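Local coordinates for protein phosphoribosylaminoimidazole carboxylase (Bombyx mori, PDB 4JA0) that probably catalyses two steps of purine biosynthesis, carboxylating aminoimidazole ribonucleotide and condensing the product with aspartate in an ATP-dependent SAICAR synthetase reaction, at residues A171-E177 with R403-L407; S213-L218 with F251-K255; H266-F272 with A323-V329; R290-L294 with V398-L402. One frame throughout, in Å; residues are numbered along the deposited sequence.

Contact 1 (A171-E177 with R403-L407)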
loop_
_atom_site.group_PDB
_atom_site.type_symbol
_atom_site.label_atom_id
_atom_site.label_comp_id
_atom_site.label_asym_id
_atom_site.label_seq_id
_atom_site.Cartn_x
_atom_site.Cartn_y
_atom_site.Cartn_z
ATOM N N ALA A 171 -29.109 6.106 -33.446
ATOM C CA ALA A 171 -30.466 6.365 -32.979
ATOM C C ALA A 171 -31.481 5.417 -33.592
ATOM O O ALA A 171 -32.375 4.929 -32.907
ATOM C CB ALA A 171 -30.870 7.803 -33.278
ATOM N N THR A 172 -31.323 5.138 -34.876
ATOM C CA THR A 172 -32.250 4.265 -35.580
ATOM C C THR A 172 -32.188 2.860 -34.989
ATOM O O THR A 172 -33.222 2.253 -34.709
ATOM C CB THR A 172 -31.950 4.231 -37.109
ATOM O OG1 THR A 172 -31.962 5.564 -37.638
ATOM C CG2 THR A 172 -32.967 3.379 -37.870
ATOM N N ILE A 173 -30.986 2.347 -34.778
ATOM C CA ILE A 173 -30.855 1.026 -34.187
ATOM C C ILE A 173 -31.485 1.005 -32.805
ATOM O O ILE A 173 -32.177 0.050 -32.450
ATOM C CB ILE A 173 -29.394 0.597 -34.076
ATOM C CG1 ILE A 173 -28.764 0.563 -35.465
ATOM C CG2 ILE A 173 -29.288 -0.751 -33.404
ATOM C CD1 ILE A 173 -27.272 0.316 -35.452
ATOM N N LEU A 174 -31.278 2.077 -32.044
ATOM C CA LEU A 174 -31.790 2.177 -30.671
ATOM C C LEU A 174 -33.314 2.160 -30.584
ATOM O O LEU A 174 -33.884 1.450 -29.765
ATOM C CB LEU A 174 -31.242 3.450 -30.021
ATOM C CG LEU A 174 -31.559 3.694 -28.554
ATOM C CD1 LEU A 174 -31.347 2.413 -27.802
ATOM C CD2 LEU A 174 -30.634 4.752 -28.015
ATOM N N ILE A 175 -33.958 2.920 -31.465
ATOM C CA ILE A 175 -35.416 3.009 -31.532
ATOM C C ILE A 175 -36.017 1.667 -31.911
ATOM O O ILE A 175 -37.037 1.250 -31.358
ATOM C CB ILE A 175 -35.843 4.080 -32.549
ATOM C CG1 ILE A 175 -35.589 5.462 -31.964
ATOM C CG2 ILE A 175 -37.304 3.914 -32.973
ATOM C CD1 ILE A 175 -35.574 6.543 -33.014
ATOM N N PHE A 176 -35.371 0.995 -32.859
ATOM C CA PHE A 176 -35.744 -0.355 -33.194
ATOM C C PHE A 176 -35.624 -1.270 -31.958
ATOM O O PHE A 176 -36.532 -2.041 -31.657
ATOM C CB PHE A 176 -34.860 -0.898 -34.304
ATOM C CG PHE A 176 -35.175 -2.311 -34.658
ATOM C CD1 PHE A 176 -36.119 -2.598 -35.621
ATOM C CD2 PHE A 176 -34.597 -3.365 -33.949
ATOM C CE1 PHE A 176 -36.427 -3.914 -35.914
ATOM C CE2 PHE A 176 -34.908 -4.675 -34.228
ATOM C CZ PHE A 176 -35.816 -4.955 -35.209
ATOM N N GLU A 177 -34.520 -1.173 -31.230
ATOM C CA GLU A 177 -34.302 -2.062 -30.100
ATOM C C GLU A 177 -35.345 -1.862 -28.987
ATOM O O GLU A 177 -35.866 -2.835 -28.419
ATOM C CB GLU A 177 -32.895 -1.855 -29.561
ATOM C CG GLU A 177 -31.796 -2.494 -30.414
ATOM C CD GLU A 177 -30.402 -2.038 -29.989
ATOM O OE1 GLU A 177 -30.309 -0.970 -29.334
ATOM O OE2 GLU A 177 -29.407 -2.744 -30.293
ATOM N N ARG A 403 -29.814 2.781 -22.385
ATOM C CA ARG A 403 -29.232 2.824 -23.723
ATOM C C ARG A 403 -29.222 4.226 -24.270
ATOM O O ARG A 403 -28.290 4.622 -24.972
ATOM C CB ARG A 403 -29.975 1.917 -24.675
ATOM C CG ARG A 403 -30.061 0.499 -24.209
ATOM C CD ARG A 403 -30.068 -0.462 -25.386
ATOM N NE ARG A 403 -28.767 -1.096 -25.556
ATOM C CZ ARG A 403 -28.541 -2.126 -26.361
ATOM N NH1 ARG A 403 -29.531 -2.639 -27.060
ATOM N NH2 ARG A 403 -27.330 -2.648 -26.459
ATOM N N SER A 404 -30.245 4.988 -23.923
ATOM C CA SER A 404 -30.343 6.358 -24.381
ATOM C C SER A 404 -29.236 7.192 -23.749
ATOM O O SER A 404 -28.625 8.052 -24.387
ATOM C CB SER A 404 -31.727 6.911 -24.028
ATOM O OG SER A 404 -31.869 8.265 -24.407
ATOM N N LYS A 405 -28.932 6.893 -22.499
ATOM C CA LYS A 405 -27.886 7.615 -21.808
ATOM C C LYS A 405 -26.511 7.378 -22.468
ATOM O O LYS A 405 -25.707 8.304 -22.604
ATOM C CB LYS A 405 -27.871 7.191 -20.344
ATOM C CG LYS A 405 -26.876 7.946 -19.483
ATOM C CD LYS A 405 -26.198 7.022 -18.478
ATOM C CE LYS A 405 -25.104 7.765 -17.743
ATOM N NZ LYS A 405 -25.664 8.997 -17.114
ATOM N N GLN A 406 -26.265 6.146 -22.914
ATOM C CA GLN A 406 -25.017 5.818 -23.582
ATOM C C GLN A 406 -24.882 6.583 -24.875
ATOM O O GLN A 406 -23.811 7.112 -25.185
ATOM C CB GLN A 406 -24.938 4.317 -23.851
ATOM C CG GLN A 406 -24.804 3.528 -22.558
ATOM C CD GLN A 406 -24.618 2.032 -22.743
ATOM O OE1 GLN A 406 -24.953 1.457 -23.800
ATOM N NE2 GLN A 406 -24.072 1.385 -21.701
ATOM N N LEU A 407 -25.987 6.694 -25.601
ATOM C CA LEU A 407 -25.989 7.459 -26.831
ATOM C C LEU A 407 -25.749 8.923 -26.518
ATOM O O LEU A 407 -25.033 9.611 -27.252
ATOM C CB LEU A 407 -27.318 7.301 -27.579
ATOM C CG LEU A 407 -27.400 8.076 -28.897
ATOM C CD1 LEU A 407 -26.376 7.509 -29.872
ATOM C CD2 LEU A 407 -28.807 8.061 -29.505
#
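An antiparallel helix-helix contact joins the two enzymatic parts of this bifunctional chain: residues 171-177 belong to helix 162-183 of the SAICAR synthetase region, and residues 403-407 to helix 396-420 of the AIR carboxylase region. The N-to-C directions are 175° apart and the short axes stand 11.0 Å from each other, a spacing bridged mainly by leucine and arginine side chains. Leu174 fills the middle. With CG anti to the backbone N (chi1 -175°), it sends its two methyls to different places: CD1 rests on the aliphatic base of Arg403, 3.5 Å from its CB, while CD2 lies 4.0 Å from CA of Ser404 and also meets CD2 of Leu407. A branched, flexible leucine suits a site where one side chain must cover a whole turn. Ala171, three residues earlier, is small enough to let CD2 of Leu407 come within 4.2 Å of its CA. At the other end the contact turns polar, where Glu177 and Arg403, both partly exposed, pair their charges. Glu318 of the second subunit forms a salt bridge with NH2 of Arg403, so the guanidinium links both regions and two chains. Its other terminal nitrogen, NH1, makes a salt bridge of 2.9 Å to OE1 of Glu177; carboxylate and guanidinium planes are 11° apart but one lies above the other, NH1 standing over the carboxylate instead of in its plane.

Contact 2 (S213-L218 with F251-K255)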
loop_
_atom_site.group_PDB
_atom_site.type_symbol
_atom_site.label_atom_id
_atom_site.label_comp_id
_atom_site.label_asym_id
_atom_site.label_seq_id
_atom_site.Cartn_x
_atom_site.Cartn_y
_atom_site.Cartn_z
ATOM N N SER A 213 -48.376 1.393 -38.648
ATOM C CA SER A 213 -48.318 0.067 -39.274
ATOM C C SER A 213 -47.834 0.106 -40.705
ATOM O O SER A 213 -47.657 -0.943 -41.323
ATOM C CB SER A 213 -49.642 -0.680 -39.202
ATOM O OG SER A 213 -49.929 -1.081 -37.878
ATOM N N ASP A 214 -47.608 1.305 -41.231
ATOM C CA ASP A 214 -47.001 1.434 -42.553
ATOM C C ASP A 214 -45.477 1.489 -42.435
ATOM O O ASP A 214 -44.767 1.224 -43.386
ATOM C CB ASP A 214 -47.526 2.690 -43.263
ATOM C CG ASP A 214 -49.034 2.629 -43.540
ATOM O OD1 ASP A 214 -49.559 1.515 -43.774
ATOM O OD2 ASP A 214 -49.698 3.689 -43.510
ATOM N N SER A 215 -44.990 1.754 -41.230
ATOM C CA SER A 215 -43.577 1.969 -40.992
ATOM C C SER A 215 -42.824 0.687 -40.667
ATOM O O SER A 215 -41.594 0.647 -40.752
ATOM C CB SER A 215 -43.391 2.938 -39.817
ATOM O OG SER A 215 -44.241 4.063 -39.916
ATOM N N TRP A 216 -43.546 -0.367 -40.321
ATOM C CA TRP A 216 -42.876 -1.558 -39.824
ATOM C C TRP A 216 -43.387 -2.892 -40.339
ATOM O O TRP A 216 -44.340 -2.966 -41.109
ATOM C CB TRP A 216 -42.861 -1.556 -38.288
ATOM C CG TRP A 216 -44.216 -1.601 -37.612
ATOM C CD1 TRP A 216 -45.323 -2.276 -38.024
ATOM C CD2 TRP A 216 -44.582 -0.941 -36.393
ATOM N NE1 TRP A 216 -46.355 -2.083 -37.143
ATOM C CE2 TRP A 216 -45.932 -1.262 -36.134
ATOM C CE3 TRP A 216 -43.897 -0.116 -35.489
ATOM C CZ2 TRP A 216 -46.614 -0.785 -35.013
ATOM C CZ3 TRP A 216 -44.573 0.355 -34.371
ATOM C CH2 TRP A 216 -45.918 0.021 -34.143
ATOM N N ARG A 217 -42.734 -3.951 -39.889
ATOM C CA ARG A 217 -43.124 -5.302 -40.236
ATOM C C ARG A 217 -43.303 -6.083 -38.932
ATOM O O ARG A 217 -42.356 -6.263 -38.169
ATOM C CB ARG A 217 -42.052 -5.906 -41.133
ATOM C CG ARG A 217 -42.455 -7.149 -41.874
ATOM C CD ARG A 217 -41.493 -7.386 -43.020
ATOM N NE ARG A 217 -41.897 -6.696 -44.244
ATOM C CZ ARG A 217 -41.056 -6.232 -45.172
ATOM N NH1 ARG A 217 -39.739 -6.339 -45.020
ATOM N NH2 ARG A 217 -41.534 -5.631 -46.256
ATOM N N LEU A 218 -44.530 -6.509 -38.650
ATOM C CA LEU A 218 -44.838 -7.113 -37.358
ATOM C C LEU A 218 -45.263 -8.556 -37.462
ATOM O O LEU A 218 -46.231 -8.858 -38.148
ATOM C CB LEU A 218 -45.979 -6.340 -36.685
ATOM C CG LEU A 218 -45.656 -5.606 -35.387
ATOM C CD1 LEU A 218 -46.906 -5.008 -34.784
ATOM C CD2 LEU A 218 -45.044 -6.585 -34.426
ATOM N N PHE A 251 -54.790 -3.317 -38.683
ATOM C CA PHE A 251 -54.199 -2.108 -38.115
ATOM C C PHE A 251 -54.882 -1.701 -36.815
ATOM O O PHE A 251 -54.248 -1.105 -35.943
ATOM C CB PHE A 251 -54.263 -0.935 -39.106
ATOM C CG PHE A 251 -53.344 -1.078 -40.300
ATOM C CD1 PHE A 251 -53.150 -0.009 -41.167
ATOM C CD2 PHE A 251 -52.662 -2.270 -40.549
ATOM C CE1 PHE A 251 -52.297 -0.125 -42.263
ATOM C CE2 PHE A 251 -51.816 -2.399 -41.647
ATOM C CZ PHE A 251 -51.625 -1.324 -42.500
ATOM N N ALA A 252 -56.177 -1.997 -36.697
ATOM C CA ALA A 252 -56.931 -1.686 -35.483
ATOM C C ALA A 252 -56.446 -2.549 -34.326
ATOM O O ALA A 252 -56.328 -2.074 -33.191
ATOM C CB ALA A 252 -58.426 -1.880 -35.704
ATOM N N TRP A 253 -56.136 -3.809 -34.624
ATOM C CA TRP A 253 -55.613 -4.717 -33.611
ATOM C C TRP A 253 -54.295 -4.189 -33.053
ATOM O O TRP A 253 -54.070 -4.225 -31.847
ATOM C CB TRP A 253 -55.429 -6.125 -34.184
ATOM C CG TRP A 253 -54.962 -7.134 -33.160
ATOM C CD1 TRP A 253 -55.729 -7.781 -32.229
ATOM C CD2 TRP A 253 -53.628 -7.621 -32.983
ATOM N NE1 TRP A 253 -54.952 -8.631 -31.479
ATOM C CE2 TRP A 253 -53.658 -8.552 -31.925
ATOM C CE3 TRP A 253 -52.409 -7.348 -33.605
ATOM C CZ2 TRP A 253 -52.511 -9.210 -31.478
ATOM C CZ3 TRP A 253 -51.278 -8.007 -33.161
ATOM C CH2 TRP A 253 -51.337 -8.924 -32.109
ATOM N N VAL A 254 -53.425 -3.721 -33.939
ATOM C CA VAL A 254 -52.159 -3.147 -33.530
ATOM C C VAL A 254 -52.341 -1.866 -32.704
ATOM O O VAL A 254 -51.680 -1.703 -31.682
ATOM C CB VAL A 254 -51.253 -2.880 -34.754
ATOM C CG1 VAL A 254 -50.085 -1.991 -34.372
ATOM C CG2 VAL A 254 -50.761 -4.202 -35.353
ATOM N N LYS A 255 -53.224 -0.961 -33.137
ATOM C CA LYS A 255 -53.505 0.262 -32.364
ATOM C C LYS A 255 -54.003 -0.096 -30.976
ATOM O O LYS A 255 -53.716 0.596 -29.997
ATOM C CB LYS A 255 -54.540 1.146 -33.064
#
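Phe251, on helix 241-257, lays one face of its ring against Ser213, in the loop leading into strand 216-220. The CB of Ser213 sits 3.6 Å from the ring centroid and 10° off the normal, a CH-pi contact almost over the centre; a small residue suits this place because its CB can come right down on the ring. The far rim of the ring meets Asp214, whose OD1 lies 3.5 Å from CE1, not a hydrogen bond, the carboxylate plane turned 68° from the ring; its OD2 forms a weak, long ion pair with Lys56. One turn later, Val254 faces the strand. CG1, placed opposite the backbone N (chi1 167°), approaches the edge of the Trp216 indole near its plane, 3.7 Å from CZ2, and also touches OG of Ser213. CG2 meets CD1 of Leu218 tip to tip at 4.0 Å. Trp183 of helix 162-183 packs on both Val254 and Leu218, and its ring meets that of Trp216 edge-to-face. The helix is thereby fitted against side chains of strand 216-220, which pairs with strand 188-200. Cohesion thus rests largely on dispersion and a CH-pi contact, depending probably on shape more than directional bonds.

Contact 3 (H266-F272 with A323-V329)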
loop_
_atom_site.group_PDB
_atom_site.type_symbol
_atom_site.label_atom_id
_atom_site.label_comp_id
_atom_site.label_asym_id
_atom_site.label_seq_id
_atom_site.Cartn_x
_atom_site.Cartn_y
_atom_site.Cartn_z
ATOM N N HIS A 266 -43.614 -2.935 -10.921
ATOM C CA HIS A 266 -43.386 -2.517 -9.544
ATOM C C HIS A 266 -42.015 -2.936 -9.055
ATOM O O HIS A 266 -41.629 -4.105 -9.150
ATOM C CB HIS A 266 -44.465 -3.077 -8.625
ATOM C CG HIS A 266 -45.851 -2.680 -9.022
ATOM N ND1 HIS A 266 -46.321 -1.388 -8.908
ATOM C CD2 HIS A 266 -46.867 -3.406 -9.548
ATOM C CE1 HIS A 266 -47.569 -1.338 -9.337
ATOM N NE2 HIS A 266 -47.924 -2.549 -9.733
ATOM N N HIS A 267 -41.275 -1.968 -8.537
ATOM C CA HIS A 267 -39.947 -2.231 -8.002
ATOM C C HIS A 267 -39.564 -1.188 -6.990
ATOM O O HIS A 267 -40.137 -0.104 -6.935
ATOM C CB HIS A 267 -38.901 -2.302 -9.116
ATOM C CG HIS A 267 -38.974 -1.158 -10.080
ATOM N ND1 HIS A 267 -38.658 0.139 -9.730
ATOM C CD2 HIS A 267 -39.370 -1.119 -11.378
ATOM C CE1 HIS A 267 -38.840 0.925 -10.778
ATOM N NE2 HIS A 267 -39.269 0.186 -11.790
ATOM N N LYS A 268 -38.629 -1.562 -6.140
ATOM C CA LYS A 268 -38.116 -0.639 -5.155
ATOM C C LYS A 268 -36.617 -0.850 -5.042
ATOM O O LYS A 268 -36.138 -1.990 -4.982
ATOM C CB LYS A 268 -38.816 -0.845 -3.799
ATOM C CG LYS A 268 -38.332 0.080 -2.701
ATOM C CD LYS A 268 -38.874 1.491 -2.877
ATOM C CE LYS A 268 -40.388 1.513 -2.676
ATOM N NZ LYS A 268 -40.955 2.902 -2.691
ATOM N N VAL A 269 -35.899 0.266 -5.048
ATOM C CA VAL A 269 -34.485 0.323 -4.721
ATOM C C VAL A 269 -34.418 0.943 -3.334
ATOM O O VAL A 269 -34.938 2.044 -3.106
ATOM C CB VAL A 269 -33.693 1.189 -5.738
ATOM C CG1 VAL A 269 -32.336 1.533 -5.209
ATOM C CG2 VAL A 269 -33.572 0.480 -7.052
ATOM N N VAL A 270 -33.849 0.211 -2.386
ATOM C CA VAL A 270 -33.711 0.732 -1.030
ATOM C C VAL A 270 -32.238 0.982 -0.717
ATOM O O VAL A 270 -31.408 0.072 -0.843
ATOM C CB VAL A 270 -34.318 -0.228 0.015
ATOM C CG1 VAL A 270 -34.316 0.420 1.379
ATOM C CG2 VAL A 270 -35.729 -0.602 -0.381
ATOM N N VAL A 271 -31.910 2.208 -0.319
ATOM C CA VAL A 271 -30.554 2.512 0.107
ATOM C C VAL A 271 -30.478 2.566 1.629
ATOM O O VAL A 271 -31.083 3.434 2.244
ATOM C CB VAL A 271 -30.083 3.851 -0.468
ATOM C CG1 VAL A 271 -28.610 4.043 -0.182
ATOM C CG2 VAL A 271 -30.317 3.891 -1.966
ATOM N N PHE A 272 -29.740 1.649 2.246
ATOM C CA PHE A 272 -29.512 1.726 3.691
ATOM C C PHE A 272 -28.207 2.459 3.948
ATOM O O PHE A 272 -27.153 2.018 3.470
ATOM C CB PHE A 272 -29.375 0.333 4.314
ATOM C CG PHE A 272 -30.663 -0.418 4.453
ATOM C CD1 PHE A 272 -31.883 0.210 4.287
ATOM C CD2 PHE A 272 -30.647 -1.764 4.778
ATOM C CE1 PHE A 272 -33.069 -0.505 4.427
ATOM C CE2 PHE A 272 -31.821 -2.479 4.910
ATOM C CZ PHE A 272 -33.032 -1.851 4.735
ATOM N N ALA A 323 -39.943 -6.278 -7.700
ATOM C CA ALA A 323 -38.496 -6.432 -7.682
ATOM C C ALA A 323 -37.875 -5.578 -6.578
ATOM O O ALA A 323 -38.387 -4.509 -6.226
ATOM C CB ALA A 323 -37.919 -6.052 -9.022
ATOM N N LEU A 324 -36.732 -6.020 -6.074
ATOM C CA LEU A 324 -36.154 -5.366 -4.932
ATOM C C LEU A 324 -34.645 -5.353 -5.018
ATOM O O LEU A 324 -34.013 -6.398 -5.171
ATOM C CB LEU A 324 -36.620 -6.094 -3.668
ATOM C CG LEU A 324 -36.197 -5.558 -2.312
ATOM C CD1 LEU A 324 -36.671 -4.130 -2.169
ATOM C CD2 LEU A 324 -36.783 -6.441 -1.227
ATOM N N VAL A 325 -34.065 -4.163 -4.917
ATOM C CA VAL A 325 -32.615 -4.003 -4.869
ATOM C C VAL A 325 -32.206 -3.171 -3.667
ATOM O O VAL A 325 -32.739 -2.074 -3.467
ATOM C CB VAL A 325 -32.089 -3.330 -6.126
ATOM C CG1 VAL A 325 -30.626 -3.025 -5.957
ATOM C CG2 VAL A 325 -32.285 -4.232 -7.309
ATOM N N PHE A 326 -31.264 -3.687 -2.875
ATOM C CA PHE A 326 -30.691 -2.947 -1.743
ATOM C C PHE A 326 -29.335 -2.336 -2.058
ATOM O O PHE A 326 -28.440 -3.016 -2.575
ATOM C CB PHE A 326 -30.521 -3.849 -0.533
ATOM C CG PHE A 326 -31.797 -4.360 0.015
ATOM C CD1 PHE A 326 -32.751 -3.480 0.503
ATOM C CD2 PHE A 326 -32.039 -5.723 0.077
ATOM C CE1 PHE A 326 -33.947 -3.952 1.025
ATOM C CE2 PHE A 326 -33.229 -6.206 0.610
ATOM C CZ PHE A 326 -34.186 -5.323 1.080
ATOM N N ILE A 327 -29.181 -1.062 -1.722
ATOM C CA ILE A 327 -27.880 -0.408 -1.813
ATOM C C ILE A 327 -27.372 -0.096 -0.419
ATOM O O ILE A 327 -28.081 0.544 0.369
ATOM C CB ILE A 327 -27.945 0.868 -2.673
ATOM C CG1 ILE A 327 -28.246 0.473 -4.133
ATOM C CG2 ILE A 327 -26.639 1.684 -2.551
ATOM C CD1 ILE A 327 -28.541 1.637 -5.037
ATOM N N ALA A 328 -26.167 -0.593 -0.116
ATOM C CA ALA A 328 -25.559 -0.407 1.209
ATOM C C ALA A 328 -24.480 0.655 1.220
ATOM O O ALA A 328 -23.414 0.488 0.601
ATOM C CB ALA A 328 -25.003 -1.728 1.743
ATOM N N VAL A 329 -24.756 1.719 1.974
ATOM C CA VAL A 329 -23.838 2.844 2.134
ATOM C C VAL A 329 -23.308 2.951 3.570
ATOM O O VAL A 329 -23.999 3.420 4.472
ATOM C CB VAL A 329 -24.524 4.164 1.740
ATOM C CG1 VAL A 329 -23.574 5.344 1.915
ATOM C CG2 VAL A 329 -25.018 4.095 0.316
#
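Val270 and Phe326 lie side by side and point the same way, with CB of Val270 at the edge of the phenyl ring, 3.6 Å from CD1. The next aromatic on that face, Phe272, has its plane 30° from that of Phe326, but the rings are slid so far apart, centroids 5.6 Å from each other, that they barely overlap. Leu324 completes the row, its CD1 4.1 Å from CG2 of Val270. Tyr317 of helix 307-317 packs on Val270 and Phe326. Strands 267-273 and 323-329 are parallel neighbours, the latter the middle one of five, in a three-layer alpha/beta sandwich with the flavodoxin-like strand order 2-1-3-4-5. Seven backbone hydrogen bonds alternate between them, among them Val270 N to Val325 O at 2.8 Å. The opposite face carries Val269, Val271, Val325 and Ile327, under helices 279-291 and 380-391; beta-branched residues suit extended strands and give compact, stiff surfaces for helices to rest on. Here the valines of strand 267-273 also mesh two residues further along the neighbouring strand: CG1 of Val269 reaches CD1 of Ile327 at 3.8 Å. CG1 of Val271 meets CG2 of Val329 at 3.6 Å.

Contact 4 (R290-L294 with V398-L402)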
loop_
_atom_site.group_PDB
_atom_site.type_symbol
_atom_site.label_atom_id
_atom_site.label_comp_id
_atom_site.label_asym_id
_atom_site.label_seq_id
_atom_site.Cartn_x
_atom_site.Cartn_y
_atom_site.Cartn_z
ATOM N N ARG A 290 -33.646 7.956 -9.807
ATOM C CA ARG A 290 -34.965 8.504 -10.114
ATOM C C ARG A 290 -35.046 9.022 -11.544
ATOM O O ARG A 290 -36.075 8.877 -12.197
ATOM C CB ARG A 290 -35.338 9.586 -9.096
ATOM C CG ARG A 290 -35.743 8.980 -7.761
ATOM C CD ARG A 290 -35.800 9.960 -6.623
ATOM N NE ARG A 290 -36.207 9.265 -5.402
ATOM C CZ ARG A 290 -35.916 9.684 -4.171
ATOM N NH1 ARG A 290 -35.212 10.801 -3.998
ATOM N NH2 ARG A 290 -36.326 8.989 -3.109
ATOM N N GLU A 291 -33.946 9.584 -12.033
ATOM C CA GLU A 291 -33.844 10.022 -13.420
ATOM C C GLU A 291 -33.790 8.850 -14.404
ATOM O O GLU A 291 -34.158 8.983 -15.576
ATOM C CB GLU A 291 -32.628 10.924 -13.598
ATOM C CG GLU A 291 -32.855 12.319 -13.045
ATOM C CD GLU A 291 -31.607 13.185 -13.103
ATOM O OE1 GLU A 291 -30.493 12.648 -13.323
ATOM O OE2 GLU A 291 -31.751 14.417 -12.949
ATOM N N LEU A 292 -33.336 7.698 -13.929
ATOM C CA LEU A 292 -33.405 6.493 -14.742
ATOM C C LEU A 292 -34.785 5.862 -14.598
ATOM O O LEU A 292 -35.077 4.859 -15.244
ATOM C CB LEU A 292 -32.328 5.497 -14.332
ATOM C CG LEU A 292 -30.920 5.928 -14.698
ATOM C CD1 LEU A 292 -29.902 5.146 -13.888
ATOM C CD2 LEU A 292 -30.711 5.710 -16.189
ATOM N N GLY A 293 -35.616 6.440 -13.732
ATOM C CA GLY A 293 -36.983 5.985 -13.571
ATOM C C GLY A 293 -37.214 4.995 -12.444
ATOM O O GLY A 293 -38.134 4.192 -12.518
ATOM N N LEU A 294 -36.366 5.013 -11.427
ATOM C CA LEU A 294 -36.495 4.068 -10.318
ATOM C C LEU A 294 -37.234 4.657 -9.107
ATOM O O LEU A 294 -37.235 5.875 -8.905
ATOM C CB LEU A 294 -35.113 3.554 -9.902
ATOM C CG LEU A 294 -34.296 2.837 -10.980
ATOM C CD1 LEU A 294 -32.948 2.414 -10.421
ATOM C CD2 LEU A 294 -35.040 1.616 -11.508
ATOM N N VAL A 398 -36.844 1.297 -18.364
ATOM C CA VAL A 398 -35.628 1.625 -17.645
ATOM C C VAL A 398 -34.457 1.232 -18.527
ATOM O O VAL A 398 -33.539 2.024 -18.765
ATOM C CB VAL A 398 -35.566 0.886 -16.305
ATOM C CG1 VAL A 398 -34.166 0.949 -15.729
ATOM C CG2 VAL A 398 -36.539 1.504 -15.345
ATOM N N TRP A 399 -34.537 0.024 -19.070
ATOM C CA TRP A 399 -33.534 -0.488 -19.987
ATOM C C TRP A 399 -33.341 0.431 -21.206
ATOM O O TRP A 399 -32.213 0.661 -21.636
ATOM C CB TRP A 399 -33.942 -1.899 -20.396
ATOM C CG TRP A 399 -33.045 -2.541 -21.370
ATOM C CD1 TRP A 399 -31.952 -3.317 -21.104
ATOM C CD2 TRP A 399 -33.158 -2.474 -22.791
ATOM N NE1 TRP A 399 -31.376 -3.734 -22.276
ATOM C CE2 TRP A 399 -32.103 -3.232 -23.329
ATOM C CE3 TRP A 399 -34.055 -1.847 -23.663
ATOM C CZ2 TRP A 399 -31.928 -3.389 -24.709
ATOM C CZ3 TRP A 399 -33.874 -1.998 -25.025
ATOM C CH2 TRP A 399 -32.823 -2.764 -25.535
ATOM N N GLY A 400 -34.436 0.976 -21.739
ATOM C CA GLY A 400 -34.348 1.965 -22.797
ATOM C C GLY A 400 -33.513 3.159 -22.351
ATOM O O GLY A 400 -32.565 3.567 -23.043
ATOM N N ARG A 401 -33.828 3.696 -21.172
ATOM C CA ARG A 401 -33.161 4.908 -20.671
ATOM C C ARG A 401 -31.674 4.749 -20.444
ATOM O O ARG A 401 -30.926 5.715 -20.567
ATOM C CB ARG A 401 -33.822 5.422 -19.384
ATOM C CG ARG A 401 -35.236 5.940 -19.600
ATOM C CD ARG A 401 -35.610 6.976 -18.547
ATOM N NE ARG A 401 -37.034 6.938 -18.223
ATOM C CZ ARG A 401 -37.675 7.855 -17.499
ATOM N NH1 ARG A 401 -37.030 8.910 -17.016
ATOM N NH2 ARG A 401 -38.975 7.717 -17.264
ATOM N N LEU A 402 -31.253 3.536 -20.104
ATOM C CA LEU A 402 -29.839 3.228 -19.984
ATOM C C LEU A 402 -29.170 3.326 -21.352
ATOM O O LEU A 402 -28.094 3.907 -21.484
ATOM C CB LEU A 402 -29.647 1.834 -19.395
ATOM C CG LEU A 402 -29.988 1.646 -17.902
ATOM C CD1 LEU A 402 -30.030 0.172 -17.538
ATOM C CD2 LEU A 402 -29.016 2.377 -16.991
#
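Leu292 sets its CD2 methyl against CD2 of Leu402, 3.8 Å away, the two side chains crossing at about a right angle. Both also touch Leu385 of helix 380-391, so the pair belongs to a small leucine-rich core between helix 396-420 and the end of helix 279-291. Leu294 extends that core: its CD2 comes within 4.1 Å of CG2 of Val398, again roughly perpendicular, while its side chain also packs on His267 and Val269 of strand 267-273. The same valine methyl lies 3.7 Å from the carbonyl O of Leu292, so a compact beta-branched residue fits close to the backbone of the turn.

Between the leucines the chain turns at Gly293, whose positive phi of 95° ends helix 279-291 in a Schellman motif. Glycine suits this place because positive phi is easy for a residue without a CB, and its bare backbone lets the Arg401 guanidinium lie close. Arg401 leaves its helix with CG anti to the carbonyl carbon (chi1 -67°), and its chain bends at chi3 to carry the guanidinium over this turn. Gly293 N lies over one face of that group, toward its rim. NH1 reaches the carbonyl O of Glu291 at 3.2 Å, a weak hydrogen bond with an N-H...O angle of 129°. That bond gives only modest direction, but the positive charge probably interacts favourably with the C-terminal end of helix 279-291, while the apolar contacts of the leucines and Val398 make up most of the buried part.

In the fold
Contact 2 closes first along the chain and lies wholly on the SAICAR synthetase side; contacts 3 and 4 follow with their segments alternating, and contact 1 spans all three. Helix 396-420 serves both contact 1 and contact 4, whose centres are 13 Å apart, so it lies between the synthetase helix 162-183 and the carboxylase fold. Contact 4 touches contact 3 through His267 and Val269, which leads from the shared helix to the parallel sheet. Contacts 2 and 3 have centres 38 Å apart, on opposite sides of the chain's centre. Contacts 1, 3 and 4 also meet the second subunit, consistent with the joint between the two regions lying near a subunit interface of the eight-chain assembly.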